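Local coordinates for protein (R)-specific enoyl-CoA hydratase (Aeromonas punctata, PDB 1IQ6) that hydrates trans-2-enoyl-CoA with acyl chains of four to six carbons to (3R)-3-hydroxyacyl-CoA, working as a homodimer in polyhydroxyalkanoate biosynthesis, at residues B[48-62]-B[82-96]. Numbering follows the deposited sequence.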
ATOM      1  N   PHE B  48       3.651  14.895 -15.849  1.00 24.95           N
ATOM      2  CA  PHE B  48       3.155  15.378 -14.563  1.00 24.07           C
ATOM      3  C   PHE B  48       3.655  16.788 -14.271  1.00 24.42           C
ATOM      4  O   PHE B  48       3.045  17.523 -13.494  1.00 24.20           O
ATOM      5  CB  PHE B  48       3.583  14.433 -13.439  1.00 23.20           C
ATOM      6  CG  PHE B  48       3.121  13.022 -13.635  1.00 23.70           C
ATOM      7  CD1 PHE B  48       4.030  12.018 -13.938  1.00 25.24           C
ATOM      8  CD2 PHE B  48       1.772  12.699 -13.532  1.00 24.62           C
ATOM      9  CE1 PHE B  48       3.604  10.709 -14.138  1.00 26.32           C
ATOM     10  CE2 PHE B  48       1.334  11.392 -13.731  1.00 26.28           C
ATOM     11  CZ  PHE B  48       2.253  10.395 -14.035  1.00 25.94           C
ATOM     12  N   GLU B  49       4.776  17.144 -14.893  1.00 24.32           N
ATOM     13  CA  GLU B  49       5.391  18.463 -14.755  1.00 25.75           C
ATOM     14  C   GLU B  49       5.979  18.777 -13.383  1.00 24.84           C
ATOM     15  O   GLU B  49       6.923  19.559 -13.277  1.00 25.93           O
ATOM     16  CB  GLU B  49       4.389  19.557 -15.138  1.00 27.37           C
ATOM     17  CG  GLU B  49       3.866  19.437 -16.558  1.00 32.78           C
ATOM     18  CD  GLU B  49       3.129  20.676 -17.016  1.00 35.88           C
ATOM     19  OE1 GLU B  49       3.757  21.755 -17.069  1.00 38.57           O
ATOM     20  OE2 GLU B  49       1.922  20.574 -17.321  1.00 39.67           O
ATOM     21  N   ARG B  50       5.425  18.177 -12.334  1.00 23.59           N
ATOM     22  CA  ARG B  50       5.917  18.408 -10.979  1.00 21.75           C
ATOM     23  C   ARG B  50       5.857  17.134 -10.140  1.00 19.74           C
ATOM     24  O   ARG B  50       5.136  16.194 -10.480  1.00 19.11           O
ATOM     25  CB  ARG B  50       5.107  19.523 -10.309  1.00 24.49           C
ATOM     26  CG  ARG B  50       3.605  19.389 -10.488  1.00 25.85           C
ATOM     27  CD  ARG B  50       2.848  20.449  -9.699  1.00 27.98           C
ATOM     28  NE  ARG B  50       3.092  20.333  -8.264  1.00 29.80           N
ATOM     29  CZ  ARG B  50       2.432  21.012  -7.332  1.00 29.61           C
ATOM     30  NH1 ARG B  50       2.728  20.838  -6.051  1.00 29.29           N
ATOM     31  NH2 ARG B  50       1.473  21.860  -7.678  1.00 31.65           N
ATOM     32  N   PRO B  51       6.618  17.083  -9.033  1.00 18.10           N
ATOM     33  CA  PRO B  51       6.647  15.912  -8.150  1.00 16.11           C
ATOM     34  C   PRO B  51       5.270  15.453  -7.671  1.00 15.45           C
ATOM     35  O   PRO B  51       4.428  16.264  -7.277  1.00 15.61           O
ATOM     36  CB  PRO B  51       7.534  16.372  -6.995  1.00 17.79           C
ATOM     37  CG  PRO B  51       8.477  17.333  -7.670  1.00 17.81           C
ATOM     38  CD  PRO B  51       7.541  18.124  -8.543  1.00 18.24           C
ATOM     39  N   ILE B  52       5.065  14.140  -7.697  1.00 14.62           N
ATOM     40  CA  ILE B  52       3.803  13.553  -7.273  1.00 14.48           C
ATOM     41  C   ILE B  52       3.998  12.609  -6.092  1.00 13.99           C
ATOM     42  O   ILE B  52       5.080  12.056  -5.894  1.00 14.69           O
ATOM     43  CB  ILE B  52       3.129  12.791  -8.437  1.00 15.35           C
ATOM     44  CG1 ILE B  52       4.012  11.628  -8.899  1.00 16.77           C
ATOM     45  CG2 ILE B  52       2.877  13.747  -9.596  1.00 16.23           C
ATOM     46  CD1 ILE B  52       3.378  10.779  -9.987  1.00 20.14           C
ATOM     47  N   VAL B  53       2.944  12.448  -5.300  1.00 13.12           N
ATOM     48  CA  VAL B  53       2.969  11.572  -4.131  1.00 12.03           C
ATOM     49  C   VAL B  53       2.904  10.102  -4.564  1.00 12.03           C
ATOM     50  O   VAL B  53       2.176   9.770  -5.496  1.00 14.50           O
ATOM     51  CB  VAL B  53       1.756  11.873  -3.215  1.00 11.67           C
ATOM     52  CG1 VAL B  53       1.741  10.930  -2.027  1.00 13.15           C
ATOM     53  CG2 VAL B  53       1.809  13.323  -2.753  1.00 13.23           C
ATOM     54  N   HIS B  54       3.662   9.233  -3.896  1.00 12.09           N
ATOM     55  CA  HIS B  54       3.648   7.804  -4.226  1.00 10.87           C
ATOM     56  C   HIS B  54       2.225   7.272  -4.144  1.00 10.77           C
ATOM     57  O   HIS B  54       1.533   7.499  -3.156  1.00 11.45           O
ATOM     58  CB  HIS B  54       4.455   6.982  -3.223  1.00 10.99           C
ATOM     59  CG  HIS B  54       5.901   7.338  -3.145  1.00 12.94           C
ATOM     60  ND1 HIS B  54       6.349   8.534  -2.628  1.00 13.46           N
ATOM     61  CD2 HIS B  54       7.008   6.617  -3.441  1.00 13.15           C
ATOM     62  CE1 HIS B  54       7.671   8.532  -2.604  1.00 14.16           C
ATOM     63  NE2 HIS B  54       8.094   7.380  -3.092  1.00 14.53           N
ATOM     64  N   GLY B  55       1.803   6.538  -5.167  1.00 11.14           N
ATOM     65  CA  GLY B  55       0.464   5.976  -5.138  1.00 11.17           C
ATOM     66  C   GLY B  55       0.297   5.063  -3.933  1.00 10.28           C
ATOM     67  O   GLY B  55      -0.770   5.012  -3.319  1.00 11.04           O
ATOM     68  N   MET B  56       1.353   4.337  -3.573  1.00 10.77           N
ATOM     69  CA  MET B  56       1.258   3.435  -2.434  1.00 10.51           C
ATOM     70  C   MET B  56       1.198   4.167  -1.087  1.00 10.90           C
ATOM     71  O   MET B  56       0.816   3.580  -0.073  1.00 12.42           O
ATOM     72  CB  MET B  56       2.392   2.407  -2.461  1.00 12.47           C
ATOM     73  CG  MET B  56       2.203   1.308  -3.521  1.00 13.13           C
ATOM     74  SD  MET B  56       0.700   0.282  -3.322  1.00 14.44           S
ATOM     75  CE  MET B  56       1.303  -0.905  -2.121  1.00 18.02           C
ATOM     76  N   LEU B  57       1.585   5.441  -1.070  1.00 10.82           N
ATOM     77  CA  LEU B  57       1.482   6.224   0.157  1.00 11.34           C
ATOM     78  C   LEU B  57       0.006   6.644   0.251  1.00 11.50           C
ATOM     79  O   LEU B  57      -0.602   6.567   1.319  1.00 12.27           O
ATOM     80  CB  LEU B  57       2.400   7.459   0.113  1.00 11.33           C
ATOM     81  CG  LEU B  57       2.271   8.450   1.285  1.00 10.54           C
ATOM     82  CD1 LEU B  57       2.353   7.718   2.616  1.00 11.40           C
ATOM     83  CD2 LEU B  57       3.373   9.506   1.181  1.00 12.13           C
ATOM     84  N   LEU B  58      -0.565   7.070  -0.876  1.00 11.14           N
ATOM     85  CA  LEU B  58      -1.975   7.457  -0.898  1.00  9.80           C
ATOM     86  C   LEU B  58      -2.825   6.270  -0.436  1.00 10.76           C
ATOM     87  O   LEU B  58      -3.708   6.413   0.408  1.00 12.60           O
ATOM     88  CB  LEU B  58      -2.408   7.853  -2.315  1.00 10.48           C
ATOM     89  CG  LEU B  58      -1.722   9.037  -2.999  1.00 10.19           C
ATOM     90  CD1 LEU B  58      -2.228   9.188  -4.432  1.00 12.32           C
ATOM     91  CD2 LEU B  58      -1.995  10.295  -2.197  1.00 10.89           C
ATOM     92  N   ALA B  59      -2.532   5.090  -0.981  1.00 11.71           N
ATOM     93  CA  ALA B  59      -3.284   3.884  -0.651  1.00 12.36           C
ATOM     94  C   ALA B  59      -3.172   3.474   0.811  1.00 13.45           C
ATOM     95  O   ALA B  59      -4.061   2.811   1.344  1.00 11.75           O
ATOM     96  CB  ALA B  59      -2.840   2.735  -1.546  1.00 11.21           C
ATOM     97  N   SER B  60      -2.083   3.869   1.462  1.00 12.17           N
ATOM     98  CA  SER B  60      -1.888   3.523   2.865  1.00 12.77           C
ATOM     99  C   SER B  60      -2.940   4.145   3.783  1.00 13.40           C
ATOM    100  O   SER B  60      -3.169   3.656   4.890  1.00 12.90           O
ATOM    101  CB  SER B  60      -0.482   3.930   3.313  1.00 15.69           C
ATOM    102  OG  SER B  60       0.497   3.158   2.632  1.00 17.71           O
ATOM    103  N   LEU B  61      -3.588   5.215   3.326  1.00 12.97           N
ATOM    104  CA  LEU B  61      -4.619   5.862   4.132  1.00 13.59           C
ATOM    105  C   LEU B  61      -5.802   4.932   4.374  1.00 14.45           C
ATOM    106  O   LEU B  61      -6.530   5.088   5.352  1.00 15.41           O
ATOM    107  CB  LEU B  61      -5.105   7.150   3.461  1.00 14.00           C
ATOM    108  CG  LEU B  61      -4.102   8.309   3.493  1.00 14.82           C
ATOM    109  CD1 LEU B  61      -4.684   9.510   2.771  1.00 14.61           C
ATOM    110  CD2 LEU B  61      -3.770   8.669   4.942  1.00 15.54           C
ATOM    111  N   PHE B  62      -6.005   3.965   3.482  1.00 13.08           N
ATOM    112  CA  PHE B  62      -7.112   3.029   3.667  1.00 13.51           C
ATOM    113  C   PHE B  62      -6.888   2.236   4.951  1.00 14.59           C
ATOM    114  O   PHE B  62      -7.831   1.955   5.686  1.00 15.30           O
ATOM    115  CB  PHE B  62      -7.216   2.067   2.479  1.00 11.28           C
ATOM    116  CG  PHE B  62      -7.540   2.742   1.165  1.00 11.41           C
ATOM    117  CD1 PHE B  62      -7.072   2.205  -0.032  1.00 11.25           C
ATOM    118  CD2 PHE B  62      -8.310   3.903   1.120  1.00 11.48           C
ATOM    119  CE1 PHE B  62      -7.358   2.811  -1.257  1.00 11.60           C
ATOM    120  CE2 PHE B  62      -8.606   4.523  -0.100  1.00 11.42           C
ATOM    121  CZ  PHE B  62      -8.131   3.979  -1.293  1.00 12.22           C
ATOM    122  N   LEU B  82      -5.926  -2.188  -5.937  1.00 11.03           N
ATOM    123  CA  LEU B  82      -5.671  -0.779  -6.203  1.00 11.11           C
ATOM    124  C   LEU B  82      -5.484  -0.477  -7.676  1.00  9.88           C
ATOM    125  O   LEU B  82      -4.776  -1.187  -8.380  1.00 12.01           O
ATOM    126  CB  LEU B  82      -4.406  -0.331  -5.466  1.00 11.50           C
ATOM    127  CG  LEU B  82      -4.391  -0.516  -3.951  1.00 10.40           C
ATOM    128  CD1 LEU B  82      -2.953  -0.462  -3.446  1.00 10.62           C
ATOM    129  CD2 LEU B  82      -5.245   0.543  -3.284  1.00 11.54           C
ATOM    130  N   SER B  83      -6.130   0.588  -8.138  1.00  9.55           N
ATOM    131  CA  SER B  83      -5.992   1.043  -9.509  1.00 10.97           C
ATOM    132  C   SER B  83      -5.688   2.535  -9.374  1.00 11.02           C
ATOM    133  O   SER B  83      -6.438   3.268  -8.726  1.00 12.17           O
ATOM    134  CB  SER B  83      -7.285   0.818 -10.291  1.00 13.67           C
ATOM    135  OG  SER B  83      -7.540  -0.570 -10.447  1.00 20.26           O
ATOM    136  N   PHE B  84      -4.578   2.967  -9.966  1.00 10.37           N
ATOM    137  CA  PHE B  84      -4.142   4.356  -9.889  1.00 10.79           C
ATOM    138  C   PHE B  84      -4.578   5.090 -11.149  1.00 11.77           C
ATOM    139  O   PHE B  84      -4.173   4.745 -12.257  1.00 13.39           O
ATOM    140  CB  PHE B  84      -2.625   4.381  -9.685  1.00 11.14           C
ATOM    141  CG  PHE B  84      -2.178   3.576  -8.495  1.00  9.39           C
ATOM    142  CD1 PHE B  84      -1.773   2.249  -8.638  1.00 12.33           C
ATOM    143  CD2 PHE B  84      -2.215   4.130  -7.216  1.00 10.88           C
ATOM    144  CE1 PHE B  84      -1.408   1.485  -7.522  1.00 12.28           C
ATOM    145  CE2 PHE B  84      -1.855   3.372  -6.096  1.00 10.94           C
ATOM    146  CZ  PHE B  84      -1.451   2.049  -6.251  1.00 12.34           C
ATOM    147  N   LYS B  85      -5.411   6.111 -10.965  1.00 11.32           N
ATOM    148  CA  LYS B  85      -5.987   6.843 -12.089  1.00 12.67           C
ATOM    149  C   LYS B  85      -5.476   8.251 -12.366  1.00 12.88           C
ATOM    150  O   LYS B  85      -5.344   8.651 -13.525  1.00 15.34           O
ATOM    151  CB  LYS B  85      -7.508   6.894 -11.910  1.00 13.96           C
ATOM    152  CG  LYS B  85      -8.164   5.534 -11.680  1.00 15.52           C
ATOM    153  CD  LYS B  85      -7.875   4.587 -12.837  1.00 17.85           C
ATOM    154  CE  LYS B  85      -8.617   3.266 -12.693  1.00 20.81           C
ATOM    155  NZ  LYS B  85      -8.302   2.346 -13.822  1.00 22.64           N
ATOM    156  N   LEU B  86      -5.220   9.012 -11.311  1.00 13.23           N
ATOM    157  CA  LEU B  86      -4.734  10.378 -11.460  1.00 12.66           C
ATOM    158  C   LEU B  86      -3.652  10.652 -10.441  1.00 13.52           C
ATOM    159  O   LEU B  86      -3.610  10.038  -9.376  1.00 14.16           O
ATOM    160  CB  LEU B  86      -5.874  11.384 -11.268  1.00 13.75           C
ATOM    161  CG  LEU B  86      -6.918  11.493 -12.381  1.00 14.39           C
ATOM    162  CD1 LEU B  86      -8.067  12.376 -11.910  1.00 15.89           C
ATOM    163  CD2 LEU B  86      -6.281  12.072 -13.644  1.00 14.67           C
ATOM    164  N   PRO B  87      -2.757  11.593 -10.753  1.00 12.90           N
ATOM    165  CA  PRO B  87      -1.680  11.919  -9.827  1.00 14.79           C
ATOM    166  C   PRO B  87      -2.106  12.900  -8.746  1.00 14.21           C
ATOM    167  O   PRO B  87      -3.039  13.684  -8.921  1.00 14.11           O
ATOM    168  CB  PRO B  87      -0.626  12.519 -10.745  1.00 14.92           C
ATOM    169  CG  PRO B  87      -1.473  13.297 -11.714  1.00 14.39           C
ATOM    170  CD  PRO B  87      -2.604  12.323 -12.026  1.00 13.43           C
ATOM    171  N   VAL B  88      -1.426  12.822  -7.612  1.00 12.57           N
ATOM    172  CA  VAL B  88      -1.657  13.730  -6.505  1.00 12.22           C
ATOM    173  C   VAL B  88      -0.325  14.456  -6.357  1.00 13.26           C
ATOM    174  O   VAL B  88       0.720  13.827  -6.196  1.00 13.81           O
ATOM    175  CB  VAL B  88      -1.977  12.983  -5.201  1.00 12.50           C
ATOM    176  CG1 VAL B  88      -1.905  13.947  -4.025  1.00 12.34           C
ATOM    177  CG2 VAL B  88      -3.369  12.368  -5.288  1.00 13.29           C
ATOM    178  N   PHE B  89      -0.354  15.779  -6.425  1.00 13.38           N
ATOM    179  CA  PHE B  89       0.878  16.544  -6.318  1.00 13.59           C
ATOM    180  C   PHE B  89       1.290  16.776  -4.875  1.00 13.28           C
ATOM    181  O   PHE B  89       0.451  16.964  -3.999  1.00 13.45           O
ATOM    182  CB  PHE B  89       0.710  17.855  -7.083  1.00 14.64           C
ATOM    183  CG  PHE B  89       0.467  17.643  -8.546  1.00 16.22           C
ATOM    184  CD1 PHE B  89       1.469  17.118  -9.353  1.00 17.16           C
ATOM    185  CD2 PHE B  89      -0.785  17.884  -9.104  1.00 19.71           C
ATOM    186  CE1 PHE B  89       1.230  16.831 -10.694  1.00 20.09           C
ATOM    187  CE2 PHE B  89      -1.035  17.599 -10.445  1.00 21.53           C
ATOM    188  CZ  PHE B  89      -0.023  17.070 -11.241  1.00 20.63           C
ATOM    189  N   VAL B  90       2.596  16.728  -4.628  1.00 14.60           N
ATOM    190  CA  VAL B  90       3.110  16.914  -3.283  1.00 15.83           C
ATOM    191  C   VAL B  90       2.607  18.218  -2.683  1.00 15.83           C
ATOM    192  O   VAL B  90       2.688  19.280  -3.310  1.00 18.38           O
ATOM    193  CB  VAL B  90       4.659  16.899  -3.269  1.00 15.34           C
ATOM    194  CG1 VAL B  90       5.173  17.042  -1.842  1.00 16.52           C
ATOM    195  CG2 VAL B  90       5.168  15.605  -3.883  1.00 16.38           C
ATOM    196  N   GLY B  91       2.078  18.127  -1.469  1.00 16.30           N
ATOM    197  CA  GLY B  91       1.569  19.304  -0.795  1.00 17.09           C
ATOM    198  C   GLY B  91       0.068  19.471  -0.904  1.00 17.92           C
ATOM    199  O   GLY B  91      -0.534  20.175  -0.097  1.00 20.05           O
ATOM    200  N   ASP B  92      -0.544  18.824  -1.892  1.00 15.84           N
ATOM    201  CA  ASP B  92      -1.987  18.931  -2.071  1.00 16.79           C
ATOM    202  C   ASP B  92      -2.724  17.994  -1.129  1.00 15.50           C
ATOM    203  O   ASP B  92      -2.183  16.980  -0.690  1.00 17.48           O
ATOM    204  CB  ASP B  92      -2.375  18.615  -3.518  1.00 16.62           C
ATOM    205  CG  ASP B  92      -1.995  19.724  -4.480  1.00 17.52           C
ATOM    206  OD1 ASP B  92      -2.150  19.532  -5.704  1.00 19.28           O
ATOM    207  OD2 ASP B  92      -1.548  20.795  -4.013  1.00 18.92           O
ATOM    208  N   GLU B  93      -3.960  18.352  -0.808  1.00 15.46           N
ATOM    209  CA  GLU B  93      -4.777  17.537   0.081  1.00 16.23           C
ATOM    210  C   GLU B  93      -5.535  16.472  -0.704  1.00 15.16           C
ATOM    211  O   GLU B  93      -5.809  16.636  -1.891  1.00 15.85           O
ATOM    212  CB  GLU B  93      -5.769  18.432   0.834  1.00 18.18           C
ATOM    213  CG  GLU B  93      -6.768  17.692   1.707  1.00 22.53           C
ATOM    214  CD  GLU B  93      -7.741  18.632   2.398  1.00 25.50           C
ATOM    215  OE1 GLU B  93      -7.433  19.108   3.511  1.00 28.67           O
ATOM    216  OE2 GLU B  93      -8.812  18.906   1.817  1.00 28.40           O
ATOM    217  N   VAL B  94      -5.827  15.361  -0.036  1.00 13.74           N
ATOM    218  CA  VAL B  94      -6.612  14.287  -0.632  1.00 13.62           C
ATOM    219  C   VAL B  94      -7.647  13.857   0.395  1.00 13.83           C
ATOM    220  O   VAL B  94      -7.531  14.165   1.584  1.00 13.81           O
ATOM    221  CB  VAL B  94      -5.770  13.037  -0.988  1.00 13.26           C
ATOM    222  CG1 VAL B  94      -4.695  13.406  -1.988  1.00 15.55           C
ATOM    223  CG2 VAL B  94      -5.176  12.420   0.270  1.00 14.46           C
ATOM    224  N   THR B  95      -8.667  13.154  -0.075  1.00 12.48           N
ATOM    225  CA  THR B  95      -9.705  12.643   0.805  1.00 12.74           C
ATOM    226  C   THR B  95      -9.806  11.141   0.548  1.00 11.76           C
ATOM    227  O   THR B  95      -9.953  10.713  -0.597  1.00 12.64           O
ATOM    228  CB  THR B  95     -11.066  13.315   0.523  1.00 13.84           C
ATOM    229  OG1 THR B  95     -10.961  14.726   0.764  1.00 17.02           O
ATOM    230  CG2 THR B  95     -12.149  12.736   1.433  1.00 13.56           C
ATOM    231  N   ALA B  96      -9.680  10.354   1.612  1.00 11.97           N
ATOM    232  CA  ALA B  96      -9.773   8.901   1.516  1.00 11.36           C
ATOM    233  C   ALA B  96     -11.182   8.546   1.975  1.00 11.54           C
ATOM    234  O   ALA B  96     -11.664   9.083   2.974  1.00 12.51           O
ATOM    235  CB  ALA B  96      -8.733   8.244   2.413  1.00 13.31           C
TER
HETATM  236  O   HOH W   1       1.023  21.396  -3.575  1.00 33.92           O
HETATM  237  O   HOH W   2      -0.472  22.582  -5.945  1.00 44.29           O
HETATM  238  O   HOH W   3       0.193  10.459  -7.322  1.00 15.09           O
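This contact seats the central helix of the hot-dog fold on its antiparallel sheet: helix 55-62 and its lead-in Phe48-His54 lie on strands 82-84 and 93-96 and their connection. The axis of helix segment 55-62 passes 8.8 Å from that of strand 93-96, at 43°. On the helix, Ala59 CB touches both methyls of Leu82, whose CD2 also meets the Phe62 ring at its edge, while Leu61 CB rests on Ala96 CB. Leu58 and Val88 meet tip to tip, CD1 to CG2 at a tight 3.5 Å. Gly55 and Phe84, both probably part of the hydroxyacyl-CoA site, as in related enzymes, adjoin: Gly55 O lies 3.4 Å from Phe84 CE2 at the ring edge, and Met56 SD makes a Met-aromatic edge contact 5.4 Å from the ring centroid. Ahead of the helix, a single bridge pairs Ile52 with Phe89. Val53 N donates to Val88 O (2.8 Å, 169° at the hydrogen), Val90 N to Pro51 O (3.3 Å), and a water links Val53 O to Val88 N. The Ile52 carbonyl accepts from His37 ND1. Arg50 lays CD over the Phe89 ring face, 4.1 Å from the centroid, and the bend at chi3 (-62°) brings its guanidinium over Phe89 CB; two waters connect its NH1 and NH2 to Asp92 OD2.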